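Local structure of PbSGBP-B lipoprotein (Prevotella bryantii B14, 6D2Y) at residues T56-Q61 and Y124-T129; I77-Q82 and V98-E103; R44-A49 and Q61-L66. The protein probably binds polysaccharides at the bacterial surface as a lipoprotein of a glycan-utilisation system, and carries a magnesium ion in its C-terminal beta-sandwich region. All blocks are in the same frame, centred on the assembly; numbering follows the deposited sequence.

Contact 1: residues T56-Q61 and Y124-T129; sequences TSASLQ and YDFQVT
S57 and A58 pair with Q127 and V128 as parallel beta bridges, adding the short edge strand 57-59 to the mixed sheet of the N-terminal beta sandwich. The axes of the short strand segments run 33° apart. The bonds between them are uneven. T129 N to A58 O is short at 2.8 Å. A58 N to Q127 O is longer, 3.3 Å, and bent to 139°. Q127 N to T56 O is straight but weak at 3.4 Å.

The tightly packed part is the inward face, where F126 packs its ring against the start of the edge strand, on the side that faces I64. With CG placed opposite the backbone N (chi1 -172°), the ring meets the chain of T56-A58: S57 CA lies over one face, while A58 CB reaches the edge near the ring plane, 3.7 Å from F126 CZ. The same CZ comes within 3.5 Å of S57 C. I64 of strand 63-69 touches both A58 and F126, so this cluster belongs to the interior between the two sheets. Further along, L60 CD2 and V128 CG1 meet at 3.7 Å, their side chains crossing at about a right angle.

The other face is looser and richer in polar groups. S57, Q127 and T129 point there, and the extended Q127 chain is exposed. S57 OG and T129 OG1 make just a weak hydrogen bond at 3.3 Å. At the T129 end a water links the two segments, donating to T129 O at 2.6 Å and weakly accepting from L60 N.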
ATOM      1  N   THR A  56     -20.905  -3.101 -27.578  1.00 53.05           N
ATOM      2  CA  THR A  56     -21.483  -4.225 -26.855  1.00 54.13           C
ATOM      3  C   THR A  56     -21.322  -4.076 -25.350  1.00 55.46           C
ATOM      4  O   THR A  56     -21.784  -4.941 -24.598  1.00 54.52           O
ATOM      5  CB  THR A  56     -20.853  -5.546 -27.311  1.00 56.49           C
ATOM      6  OG1 THR A  56     -19.440  -5.509 -27.078  1.00 65.78           O
ATOM      7  CG2 THR A  56     -21.113  -5.778 -28.792  1.00 55.49           C
ATOM      8  N   SER A  57     -20.679  -3.000 -24.898  1.00 56.35           N
ATOM      9  CA  SER A  57     -20.460  -2.741 -23.483  1.00 52.77           C
ATOM     10  C   SER A  57     -20.319  -1.236 -23.288  1.00 58.44           C
ATOM     11  O   SER A  57     -20.157  -0.479 -24.248  1.00 51.80           O
ATOM     12  CB  SER A  57     -19.225  -3.483 -22.969  1.00 51.54           C
ATOM     13  OG  SER A  57     -18.057  -2.707 -23.171  1.00 57.58           O
ATOM     14  N   ALA A  58     -20.387  -0.806 -22.028  1.00 60.70           N
ATOM     15  CA  ALA A  58     -20.240   0.606 -21.702  1.00 57.27           C
ATOM     16  C   ALA A  58     -19.982   0.749 -20.211  1.00 57.40           C
ATOM     17  O   ALA A  58     -20.510  -0.027 -19.409  1.00 58.14           O
ATOM     18  CB  ALA A  58     -21.487   1.408 -22.101  1.00 61.10           C
ATOM     19  N   SER A  59     -19.177   1.743 -19.849  1.00 57.17           N
ATOM     20  CA  SER A  59     -18.857   1.982 -18.455  1.00 58.26           C
ATOM     21  C   SER A  59     -20.033   2.650 -17.751  1.00 59.43           C
ATOM     22  O   SER A  59     -21.021   3.051 -18.374  1.00 58.23           O
ATOM     23  CB  SER A  59     -17.618   2.865 -18.335  1.00 63.06           C
ATOM     24  OG  SER A  59     -16.600   2.436 -19.220  1.00 74.26           O
ATOM     25  N   LEU A  60     -19.918   2.769 -16.432  1.00 64.25           N
ATOM     26  CA  LEU A  60     -20.904   3.518 -15.670  1.00 64.47           C
ATOM     27  C   LEU A  60     -20.887   4.982 -16.090  1.00 69.53           C
ATOM     28  O   LEU A  60     -19.834   5.541 -16.409  1.00 77.15           O
ATOM     29  CB  LEU A  60     -20.625   3.392 -14.173  1.00 69.22           C
ATOM     30  CG  LEU A  60     -20.540   1.976 -13.601  1.00 64.90           C
ATOM     31  CD1 LEU A  60     -19.874   1.995 -12.235  1.00 60.67           C
ATOM     32  CD2 LEU A  60     -21.925   1.342 -13.521  1.00 59.26           C
ATOM     33  N   GLN A  61     -22.069   5.597 -16.103  1.00 69.71           N
ATOM     34  CA  GLN A  61     -22.312   6.979 -16.505  1.00 75.37           C
ATOM     35  C   GLN A  61     -22.048   7.221 -17.986  1.00 79.91           C
ATOM     36  O   GLN A  61     -22.124   8.373 -18.430  1.00 84.22           O
ATOM     37  CB  GLN A  61     -21.487   7.985 -15.689  1.00 74.30           C
ATOM     38  CG  GLN A  61     -22.136   8.412 -14.386  1.00 77.89           C
ATOM     39  CD  GLN A  61     -21.122   8.871 -13.359  1.00 89.19           C
ATOM     40  OE1 GLN A  61     -19.986   8.395 -13.337  1.00 96.42           O
ATOM     41  NE2 GLN A  61     -21.526   9.803 -12.501  1.00 92.42           N
ATOM     42  N   TYR A 124     -32.195  -7.134 -23.873  1.00 39.42           N
ATOM     43  CA  TYR A 124     -31.159  -6.993 -24.889  1.00 42.16           C
ATOM     44  C   TYR A 124     -29.813  -7.220 -24.217  1.00 42.95           C
ATOM     45  O   TYR A 124     -29.455  -6.492 -23.285  1.00 40.63           O
ATOM     46  CB  TYR A 124     -31.222  -5.611 -25.546  1.00 38.09           C
ATOM     47  CG  TYR A 124     -30.100  -5.321 -26.518  1.00 42.57           C
ATOM     48  CD1 TYR A 124     -29.002  -4.566 -26.131  1.00 44.23           C
ATOM     49  CD2 TYR A 124     -30.148  -5.788 -27.826  1.00 44.70           C
ATOM     50  CE1 TYR A 124     -27.975  -4.294 -27.016  1.00 53.61           C
ATOM     51  CE2 TYR A 124     -29.129  -5.518 -28.718  1.00 54.18           C
ATOM     52  CZ  TYR A 124     -28.044  -4.770 -28.307  1.00 55.69           C
ATOM     53  OH  TYR A 124     -27.023  -4.499 -29.187  1.00 51.02           O
ATOM     54  N   ASP A 125     -29.084  -8.240 -24.670  1.00 38.81           N
ATOM     55  CA  ASP A 125     -27.799  -8.576 -24.067  1.00 39.31           C
ATOM     56  C   ASP A 125     -26.829  -7.409 -24.196  1.00 42.29           C
ATOM     57  O   ASP A 125     -26.539  -6.950 -25.304  1.00 48.66           O
ATOM     58  CB  ASP A 125     -27.218  -9.825 -24.726  1.00 46.56           C
ATOM     59  CG  ASP A 125     -28.031 -11.068 -24.439  1.00 53.69           C
ATOM     60  OD1 ASP A 125     -29.155 -10.939 -23.911  1.00 51.55           O
ATOM     61  OD2 ASP A 125     -27.544 -12.177 -24.743  1.00 56.43           O
ATOM     62  N   PHE A 126     -26.329  -6.932 -23.057  1.00 44.86           N
ATOM     63  CA  PHE A 126     -25.447  -5.771 -23.023  1.00 48.96           C
ATOM     64  C   PHE A 126     -24.733  -5.753 -21.681  1.00 47.50           C
ATOM     65  O   PHE A 126     -25.377  -5.896 -20.636  1.00 50.86           O
ATOM     66  CB  PHE A 126     -26.240  -4.475 -23.236  1.00 49.92           C
ATOM     67  CG  PHE A 126     -25.381  -3.253 -23.394  1.00 48.66           C
ATOM     68  CD1 PHE A 126     -25.171  -2.394 -22.326  1.00 48.26           C
ATOM     69  CD2 PHE A 126     -24.790  -2.956 -24.612  1.00 51.63           C
ATOM     70  CE1 PHE A 126     -24.388  -1.267 -22.468  1.00 45.37           C
ATOM     71  CE2 PHE A 126     -24.002  -1.829 -24.760  1.00 49.98           C
ATOM     72  CZ  PHE A 126     -23.800  -0.985 -23.686  1.00 46.61           C
ATOM     73  N   GLN A 127     -23.416  -5.580 -21.708  1.00 47.11           N
ATOM     74  CA  GLN A 127     -22.599  -5.641 -20.504  1.00 50.43           C
ATOM     75  C   GLN A 127     -22.307  -4.241 -19.983  1.00 50.10           C
ATOM     76  O   GLN A 127     -22.057  -3.315 -20.761  1.00 45.34           O
ATOM     77  CB  GLN A 127     -21.284  -6.375 -20.772  1.00 58.32           C
ATOM     78  CG  GLN A 127     -21.441  -7.676 -21.537  1.00 65.99           C
ATOM     79  CD  GLN A 127     -20.112  -8.239 -21.996  1.00 75.97           C
ATOM     80  OE1 GLN A 127     -19.427  -8.932 -21.245  1.00 78.36           O
ATOM     81  NE2 GLN A 127     -19.739  -7.942 -23.236  1.00 79.83           N
ATOM     82  N   VAL A 128     -22.344  -4.092 -18.664  1.00 45.71           N
ATOM     83  CA  VAL A 128     -21.969  -2.851 -18.001  1.00 50.09           C
ATOM     84  C   VAL A 128     -20.542  -3.028 -17.500  1.00 52.11           C
ATOM     85  O   VAL A 128     -20.283  -3.843 -16.608  1.00 49.50           O
ATOM     86  CB  VAL A 128     -22.929  -2.500 -16.858  1.00 49.90           C
ATOM     87  CG1 VAL A 128     -22.373  -1.347 -16.036  1.00 48.76           C
ATOM     88  CG2 VAL A 128     -24.305  -2.153 -17.412  1.00 44.51           C
ATOM     89  N   THR A 129     -19.615  -2.272 -18.081  1.00 48.28           N
ATOM     90  CA  THR A 129     -18.203  -2.416 -17.750  1.00 45.54           C
ATOM     91  C   THR A 129     -17.923  -1.821 -16.375  1.00 48.69           C
ATOM     92  O   THR A 129     -18.230  -0.652 -16.121  1.00 57.42           O
ATOM     93  CB  THR A 129     -17.342  -1.744 -18.817  1.00 50.85           C
ATOM     94  OG1 THR A 129     -17.240  -2.605 -19.957  1.00 58.41           O
ATOM     95  CG2 THR A 129     -15.947  -1.454 -18.279  1.00 49.38           C
TER
HETATM   96  O   HOH W   1     -17.225   1.394 -14.773  1.00 42.45           O

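Contact 2: residues I77-Q82 and V98-E103; sequences ILFNDQ and VSVPNE
The ring of F79 carries V100 over one face: V100 CG1 stands 4.0 Å above the ring plane, offset toward the rim and 19° off the normal through the centroid, a CH-pi contact. V100 CG2 lies over the same face, 4.1 Å from F79 CE2. At the edge, near the ring plane, V98 CG1 is 4.3 Å from F79 CE1. P101 approaches obliquely and is closest, its CD 3.5 Å from F79 CD1. The other flat group of note is the amide of Q82, whose OE1 rests 3.3 Å from E103 CB. The Q82 chain folds at chi2 (-59°), which turns the amide back toward its own segment. There NE2 donates to D81 OD1 at 2.9 Å, meeting the carboxylate from above, 64° out of its plane.

Beside the ring and the amide, Q82 CB meets P101 CB at 3.9 Å, and I77 CD1 adds a looser touch on V98. The first segment can present F79 and Q82 together because these residues bracket a type II' beta turn, a tight hairpin closed by F79 N to Q82 O at 2.8 Å and by the reciprocal bond. This turn is tied to the loop before strand 111-116.

Strand 74-79 thus packs on the end of strand 95-99 across the beta sandwich, with M112 and V128 also touching F79. No polar bond joins the two segments, whose contact is mostly apolar, with the polar Q82 OE1 resting on E103 CB. N80 OD1 and D81 OD2 take backbone N-H groups of the 106-110 loop, and D81 OD1 takes Q82 NE2; the N-H groups received by D81 would probably stabilise its negative charge.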
ATOM      1  N   ILE A  77     -36.037   1.519 -18.711  1.00 54.10           N
ATOM      2  CA  ILE A  77     -34.846   0.758 -19.063  1.00 51.44           C
ATOM      3  C   ILE A  77     -34.087   0.460 -17.779  1.00 50.01           C
ATOM      4  O   ILE A  77     -33.815   1.372 -16.991  1.00 58.61           O
ATOM      5  CB  ILE A  77     -33.945   1.528 -20.051  1.00 53.23           C
ATOM      6  CG1 ILE A  77     -34.598   1.618 -21.432  1.00 54.98           C
ATOM      7  CG2 ILE A  77     -32.580   0.873 -20.157  1.00 53.30           C
ATOM      8  CD1 ILE A  77     -33.736   2.303 -22.480  1.00 60.74           C
ATOM      9  N   LEU A  78     -33.743  -0.805 -17.566  1.00 45.51           N
ATOM     10  CA  LEU A  78     -32.848  -1.191 -16.486  1.00 46.15           C
ATOM     11  C   LEU A  78     -31.599  -1.831 -17.061  1.00 42.50           C
ATOM     12  O   LEU A  78     -31.689  -2.737 -17.895  1.00 49.14           O
ATOM     13  CB  LEU A  78     -33.510  -2.165 -15.522  1.00 44.34           C
ATOM     14  CG  LEU A  78     -34.604  -1.567 -14.657  1.00 56.32           C
ATOM     15  CD1 LEU A  78     -35.913  -1.944 -15.311  1.00 63.34           C
ATOM     16  CD2 LEU A  78     -34.522  -2.112 -13.215  1.00 62.11           C
ATOM     17  N   PHE A  79     -30.443  -1.358 -16.610  1.00 41.85           N
ATOM     18  CA  PHE A  79     -29.171  -2.032 -16.829  1.00 44.23           C
ATOM     19  C   PHE A  79     -28.927  -2.944 -15.633  1.00 42.87           C
ATOM     20  O   PHE A  79     -28.700  -2.462 -14.517  1.00 43.55           O
ATOM     21  CB  PHE A  79     -28.053  -1.007 -16.983  1.00 49.50           C
ATOM     22  CG  PHE A  79     -28.097  -0.256 -18.277  1.00 51.39           C
ATOM     23  CD1 PHE A  79     -28.884   0.878 -18.416  1.00 55.64           C
ATOM     24  CD2 PHE A  79     -27.346  -0.680 -19.356  1.00 50.27           C
ATOM     25  CE1 PHE A  79     -28.918   1.573 -19.613  1.00 55.36           C
ATOM     26  CE2 PHE A  79     -27.375   0.009 -20.554  1.00 49.24           C
ATOM     27  CZ  PHE A  79     -28.161   1.136 -20.683  1.00 49.41           C
ATOM     28  N   ASN A  80     -28.987  -4.258 -15.862  1.00 47.24           N
ATOM     29  CA  ASN A  80     -28.952  -5.261 -14.792  1.00 46.93           C
ATOM     30  C   ASN A  80     -30.112  -4.956 -13.853  1.00 41.89           C
ATOM     31  O   ASN A  80     -31.269  -4.998 -14.304  1.00 42.58           O
ATOM     32  CB  ASN A  80     -27.564  -5.283 -14.149  1.00 40.30           C
ATOM     33  CG  ASN A  80     -26.465  -5.531 -15.153  1.00 52.10           C
ATOM     34  OD1 ASN A  80     -26.320  -6.639 -15.684  1.00 55.34           O
ATOM     35  ND2 ASN A  80     -25.672  -4.501 -15.413  1.00 42.43           N
ATOM     36  N   ASP A  81     -29.872  -4.632 -12.585  1.00 47.34           N
ATOM     37  CA  ASP A  81     -30.930  -4.282 -11.650  1.00 51.72           C
ATOM     38  C   ASP A  81     -30.994  -2.784 -11.381  1.00 52.52           C
ATOM     39  O   ASP A  81     -31.685  -2.357 -10.451  1.00 57.50           O
ATOM     40  CB  ASP A  81     -30.743  -5.044 -10.337  1.00 54.82           C
ATOM     41  CG  ASP A  81     -29.348  -4.869  -9.752  1.00 58.02           C
ATOM     42  OD1 ASP A  81     -28.554  -4.090 -10.319  1.00 55.66           O
ATOM     43  OD2 ASP A  81     -29.045  -5.515  -8.729  1.00 59.73           O
ATOM     44  N   GLN A  82     -30.286  -1.980 -12.168  1.00 47.78           N
ATOM     45  CA  GLN A  82     -30.221  -0.539 -11.967  1.00 49.35           C
ATOM     46  C   GLN A  82     -31.113   0.149 -12.991  1.00 53.09           C
ATOM     47  O   GLN A  82     -30.920  -0.017 -14.200  1.00 58.45           O
ATOM     48  CB  GLN A  82     -28.781  -0.042 -12.085  1.00 52.76           C
ATOM     49  CG  GLN A  82     -27.824  -0.704 -11.109  1.00 55.64           C
ATOM     50  CD  GLN A  82     -28.232  -0.499  -9.662  1.00 56.73           C
ATOM     51  OE1 GLN A  82     -28.495   0.625  -9.233  1.00 56.85           O
ATOM     52  NE2 GLN A  82     -28.294  -1.588  -8.905  1.00 58.29           N
ATOM     53  N   VAL A  98     -29.634   7.180 -23.746  1.00 61.21           N
ATOM     54  CA  VAL A  98     -29.737   6.981 -22.307  1.00 59.19           C
ATOM     55  C   VAL A  98     -28.336   6.771 -21.748  1.00 62.09           C
ATOM     56  O   VAL A  98     -27.444   6.255 -22.427  1.00 62.92           O
ATOM     57  CB  VAL A  98     -30.662   5.787 -21.966  1.00 60.12           C
ATOM     58  CG1 VAL A  98     -30.081   4.477 -22.490  1.00 56.80           C
ATOM     59  CG2 VAL A  98     -30.928   5.700 -20.467  1.00 59.31           C
ATOM     60  N   SER A  99     -28.139   7.192 -20.505  1.00 64.94           N
ATOM     61  CA  SER A  99     -26.865   7.020 -19.820  1.00 64.45           C
ATOM     62  C   SER A  99     -26.952   5.853 -18.845  1.00 65.64           C
ATOM     63  O   SER A  99     -27.960   5.681 -18.150  1.00 57.89           O
ATOM     64  CB  SER A  99     -26.459   8.296 -19.079  1.00 65.45           C
ATOM     65  OG  SER A  99     -26.822   9.448 -19.820  1.00 76.99           O
ATOM     66  N   VAL A 100     -25.894   5.052 -18.804  1.00 61.73           N
ATOM     67  CA  VAL A 100     -25.842   3.904 -17.892  1.00 55.82           C
ATOM     68  C   VAL A 100     -25.829   4.413 -16.454  1.00 58.58           C
ATOM     69  O   VAL A 100     -25.085   5.361 -16.145  1.00 58.66           O
ATOM     70  CB  VAL A 100     -24.609   3.049 -18.185  1.00 47.42           C
ATOM     71  CG1 VAL A 100     -24.647   1.753 -17.389  1.00 46.34           C
ATOM     72  CG2 VAL A 100     -24.511   2.752 -19.676  1.00 45.48           C
ATOM     73  N   PRO A 101     -26.632   3.843 -15.554  1.00 56.15           N
ATOM     74  CA  PRO A 101     -26.620   4.296 -14.160  1.00 57.48           C
ATOM     75  C   PRO A 101     -25.239   4.159 -13.534  1.00 55.16           C
ATOM     76  O   PRO A 101     -24.394   3.380 -13.979  1.00 58.39           O
ATOM     77  CB  PRO A 101     -27.636   3.372 -13.477  1.00 51.66           C
ATOM     78  CG  PRO A 101     -28.545   2.945 -14.575  1.00 47.08           C
ATOM     79  CD  PRO A 101     -27.680   2.836 -15.799  1.00 49.67           C
ATOM     80  N   ASN A 102     -25.018   4.941 -12.475  1.00 57.46           N
ATOM     81  CA  ASN A 102     -23.702   4.996 -11.847  1.00 62.44           C
ATOM     82  C   ASN A 102     -23.480   3.863 -10.856  1.00 61.72           C
ATOM     83  O   ASN A 102     -22.330   3.486 -10.603  1.00 63.55           O
ATOM     84  CB  ASN A 102     -23.512   6.342 -11.141  1.00 75.69           C
ATOM     85  CG  ASN A 102     -22.044   6.701 -10.940  1.00 87.42           C
ATOM     86  OD1 ASN A 102     -21.710   7.814 -10.530  1.00 92.92           O
ATOM     87  ND2 ASN A 102     -21.160   5.758 -11.248  1.00 84.64           N
ATOM     88  N   GLU A 103     -24.547   3.305 -10.291  1.00 61.61           N
ATOM     89  CA  GLU A 103     -24.403   2.346  -9.206  1.00 63.89           C
ATOM     90  C   GLU A 103     -23.961   0.981  -9.720  1.00 60.04           C
ATOM     91  O   GLU A 103     -24.354   0.550 -10.809  1.00 62.93           O
ATOM     92  CB  GLU A 103     -25.716   2.215  -8.437  1.00 69.41           C
ATOM     93  CG  GLU A 103     -26.062   3.443  -7.616  1.00 76.78           C
ATOM     94  CD  GLU A 103     -24.931   3.861  -6.696  1.00 86.06           C
ATOM     95  OE1 GLU A 103     -24.337   2.977  -6.040  1.00 88.13           O
ATOM     96  OE2 GLU A 103     -24.632   5.071  -6.634  1.00 89.74           O
TER

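Contact 3: residues R44-A49 and Q61-L66; sequences RPVDVA and QSTICL
Two backbone hydrogen bonds make R44 and C65 an antiparallel hydrogen-bonded pair. R44 N donates to C65 O at 3.0 Å. In return, C65 N donates to R44 O at 2.8 Å, so each residue both gives and receives a bond.

Side-chain contact between the same residues is softer. R44 CG lies between the backbone N and the carbonyl carbon (chi1 84°), and the chain beyond it is extended, bringing the guanidinium alongside C65: NE is 3.9 Å from C65 SG, with the sulfur oblique to the guanidinium plane.

Apolar contact follows at V46. V46 CG1 touches T63 CG2 at 3.7 Å and also lies 3.6 Å from T63 O, so the valine packs on both the methyl and the carbonyl of the threonine without a polar bond.

In the fold, strand 63-69 is the middle member of a three-stranded antiparallel sheet, between 39-45 and 95-99. V46, T63 and C65 all touch I97 of strand 95-99, while I64 turns to the other side of the sheet and packs on I43 of strand 39-45.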
ATOM      1  N   ARG A  44     -24.730   2.501 -30.449  1.00 63.42           N
ATOM      2  CA  ARG A  44     -23.605   3.324 -30.858  1.00 69.42           C
ATOM      3  C   ARG A  44     -23.340   4.406 -29.818  1.00 70.43           C
ATOM      4  O   ARG A  44     -24.224   4.744 -29.020  1.00 70.27           O
ATOM      5  CB  ARG A  44     -23.873   3.966 -32.228  1.00 69.06           C
ATOM      6  CG  ARG A  44     -24.681   5.252 -32.170  1.00 70.04           C
ATOM      7  CD  ARG A  44     -25.119   5.703 -33.556  1.00 71.89           C
ATOM      8  NE  ARG A  44     -26.074   6.807 -33.491  1.00 73.42           N
ATOM      9  CZ  ARG A  44     -27.028   7.025 -34.390  1.00 74.02           C
ATOM     10  NH1 ARG A  44     -27.159   6.214 -35.431  1.00 74.15           N
ATOM     11  NH2 ARG A  44     -27.854   8.055 -34.249  1.00 70.05           N
ATOM     12  N   PRO A  45     -22.127   4.956 -29.781  1.00 68.31           N
ATOM     13  CA  PRO A  45     -21.840   6.049 -28.845  1.00 67.73           C
ATOM     14  C   PRO A  45     -22.585   7.317 -29.237  1.00 67.71           C
ATOM     15  O   PRO A  45     -23.126   7.449 -30.337  1.00 64.32           O
ATOM     16  CB  PRO A  45     -20.324   6.235 -28.956  1.00 76.12           C
ATOM     17  CG  PRO A  45     -19.821   4.964 -29.567  1.00 75.95           C
ATOM     18  CD  PRO A  45     -20.912   4.499 -30.475  1.00 70.34           C
ATOM     19  N   VAL A  46     -22.603   8.268 -28.306  1.00 74.68           N
ATOM     20  CA  VAL A  46     -23.336   9.512 -28.514  1.00 81.68           C
ATOM     21  C   VAL A  46     -22.439  10.678 -28.928  1.00 96.26           C
ATOM     22  O   VAL A  46     -22.934  11.626 -29.557  1.00102.89           O
ATOM     23  CB  VAL A  46     -24.153   9.884 -27.258  1.00 80.56           C
ATOM     24  CG1 VAL A  46     -23.284  10.597 -26.231  1.00 87.94           C
ATOM     25  CG2 VAL A  46     -25.352  10.739 -27.639  1.00 80.10           C
ATOM     26  N   ASP A  47     -21.148  10.640 -28.609  1.00106.05           N
ATOM     27  CA  ASP A  47     -20.287  11.739 -29.011  1.00121.19           C
ATOM     28  C   ASP A  47     -19.790  11.530 -30.441  1.00121.35           C
ATOM     29  O   ASP A  47     -19.755  10.411 -30.962  1.00117.62           O
ATOM     30  CB  ASP A  47     -19.119  11.911 -28.027  1.00131.41           C
ATOM     31  CG  ASP A  47     -18.190  10.710 -27.983  1.00137.90           C
ATOM     32  OD1 ASP A  47     -17.642  10.324 -29.034  1.00141.33           O
ATOM     33  OD2 ASP A  47     -17.999  10.154 -26.881  1.00139.36           O
ATOM     34  N   VAL A  48     -19.406  12.636 -31.075  1.00126.15           N
ATOM     35  CA  VAL A  48     -19.100  12.613 -32.502  1.00130.12           C
ATOM     36  C   VAL A  48     -17.745  11.966 -32.767  1.00130.19           C
ATOM     37  O   VAL A  48     -17.610  11.132 -33.669  1.00129.26           O
ATOM     38  CB  VAL A  48     -19.174  14.043 -33.072  1.00136.49           C
ATOM     39  CG1 VAL A  48     -18.377  14.153 -34.363  1.00140.68           C
ATOM     40  CG2 VAL A  48     -20.624  14.454 -33.291  1.00133.73           C
ATOM     41  N   ALA A  49     -16.725  12.327 -31.989  1.00130.13           N
ATOM     42  CA  ALA A  49     -15.349  11.894 -32.240  1.00125.43           C
ATOM     43  C   ALA A  49     -15.014  10.565 -31.577  1.00117.89           C
ATOM     44  O   ALA A  49     -13.882  10.368 -31.124  1.00114.96           O
ATOM     45  CB  ALA A  49     -14.382  12.980 -31.783  1.00126.49           C
ATOM     46  N   GLN A  61     -22.069   5.597 -16.103  1.00 69.71           N
ATOM     47  CA  GLN A  61     -22.312   6.979 -16.505  1.00 75.37           C
ATOM     48  C   GLN A  61     -22.048   7.221 -17.986  1.00 79.91           C
ATOM     49  O   GLN A  61     -22.124   8.373 -18.430  1.00 84.22           O
ATOM     50  CB  GLN A  61     -21.487   7.985 -15.689  1.00 74.30           C
ATOM     51  CG  GLN A  61     -22.136   8.412 -14.386  1.00 77.89           C
ATOM     52  CD  GLN A  61     -21.122   8.871 -13.359  1.00 89.19           C
ATOM     53  OE1 GLN A  61     -19.986   8.395 -13.337  1.00 96.42           O
ATOM     54  NE2 GLN A  61     -21.526   9.803 -12.501  1.00 92.42           N
ATOM     55  N   SER A  62     -21.737   6.188 -18.764  1.00 72.54           N
ATOM     56  CA  SER A  62     -21.538   6.371 -20.193  1.00 66.83           C
ATOM     57  C   SER A  62     -22.871   6.627 -20.880  1.00 67.62           C
ATOM     58  O   SER A  62     -23.876   5.973 -20.587  1.00 69.66           O
ATOM     59  CB  SER A  62     -20.863   5.144 -20.803  1.00 68.00           C
ATOM     60  OG  SER A  62     -19.601   4.906 -20.206  1.00 85.43           O
ATOM     61  N   THR A  63     -22.879   7.592 -21.792  1.00 65.09           N
ATOM     62  CA  THR A  63     -24.072   7.923 -22.558  1.00 65.96           C
ATOM     63  C   THR A  63     -24.027   7.174 -23.885  1.00 62.06           C
ATOM     64  O   THR A  63     -23.100   7.366 -24.680  1.00 67.08           O
ATOM     65  CB  THR A  63     -24.172   9.431 -22.783  1.00 71.11           C
ATOM     66  OG1 THR A  63     -24.033  10.111 -21.530  1.00 74.15           O
ATOM     67  CG2 THR A  63     -25.514   9.790 -23.392  1.00 71.30           C
ATOM     68  N   ILE A  64     -25.019   6.315 -24.116  1.00 54.91           N
ATOM     69  CA  ILE A  64     -25.091   5.492 -25.314  1.00 52.83           C
ATOM     70  C   ILE A  64     -26.367   5.837 -26.071  1.00 57.01           C
ATOM     71  O   ILE A  64     -27.293   6.448 -25.535  1.00 64.71           O
ATOM     72  CB  ILE A  64     -25.043   3.986 -24.985  1.00 51.41           C
ATOM     73  CG1 ILE A  64     -26.263   3.585 -24.152  1.00 50.69           C
ATOM     74  CG2 ILE A  64     -23.757   3.640 -24.255  1.00 49.77           C
ATOM     75  CD1 ILE A  64     -26.306   2.115 -23.803  1.00 46.90           C
ATOM     76  N   CYS A  65     -26.405   5.431 -27.340  1.00 51.15           N
ATOM     77  CA  CYS A  65     -27.547   5.696 -28.209  1.00 56.34           C
ATOM     78  C   CYS A  65     -28.028   4.390 -28.820  1.00 58.16           C
ATOM     79  O   CYS A  65     -27.268   3.709 -29.515  1.00 61.79           O
ATOM     80  CB  CYS A  65     -27.191   6.698 -29.308  1.00 66.35           C
ATOM     81  SG  CYS A  65     -28.552   7.014 -30.452  1.00 66.42           S
ATOM     82  N   LEU A  66     -29.289   4.052 -28.567  1.00 51.43           N
ATOM     83  CA  LEU A  66     -29.893   2.854 -29.131  1.00 52.34           C
ATOM     84  C   LEU A  66     -30.346   3.119 -30.559  1.00 58.74           C
ATOM     85  O   LEU A  66     -30.836   4.204 -30.880  1.00 64.48           O
ATOM     86  CB  LEU A  66     -31.084   2.405 -28.282  1.00 52.12           C
ATOM     87  CG  LEU A  66     -30.855   1.576 -27.012  1.00 51.57           C
ATOM     88  CD1 LEU A  66     -29.787   2.159 -26.105  1.00 51.37           C
ATOM     89  CD2 LEU A  66     -32.157   1.448 -26.249  1.00 49.90           C
TER

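All three contacts lie in the N-terminal beta sandwich, 31 to 36 Å from the centre of the chain and away from the magnesium site. Centres of contacts 1 and 2 are about 9 Å apart, those of 1 and 3 about 11 Å, and those of 2 and 3 about 14 Å. Contact 3 closes before contact 2 opens, contact 2 is nested within the loop closed by contact 1, and contacts 1 and 3 alternate along the chain while sharing Q61. Contact 2 spans the two sheets, while contact 1 joins strands within the mixed sheet and contact 3 within the three-stranded one. I64 of contact 3 meets A58 and F126 of contact 1 between them.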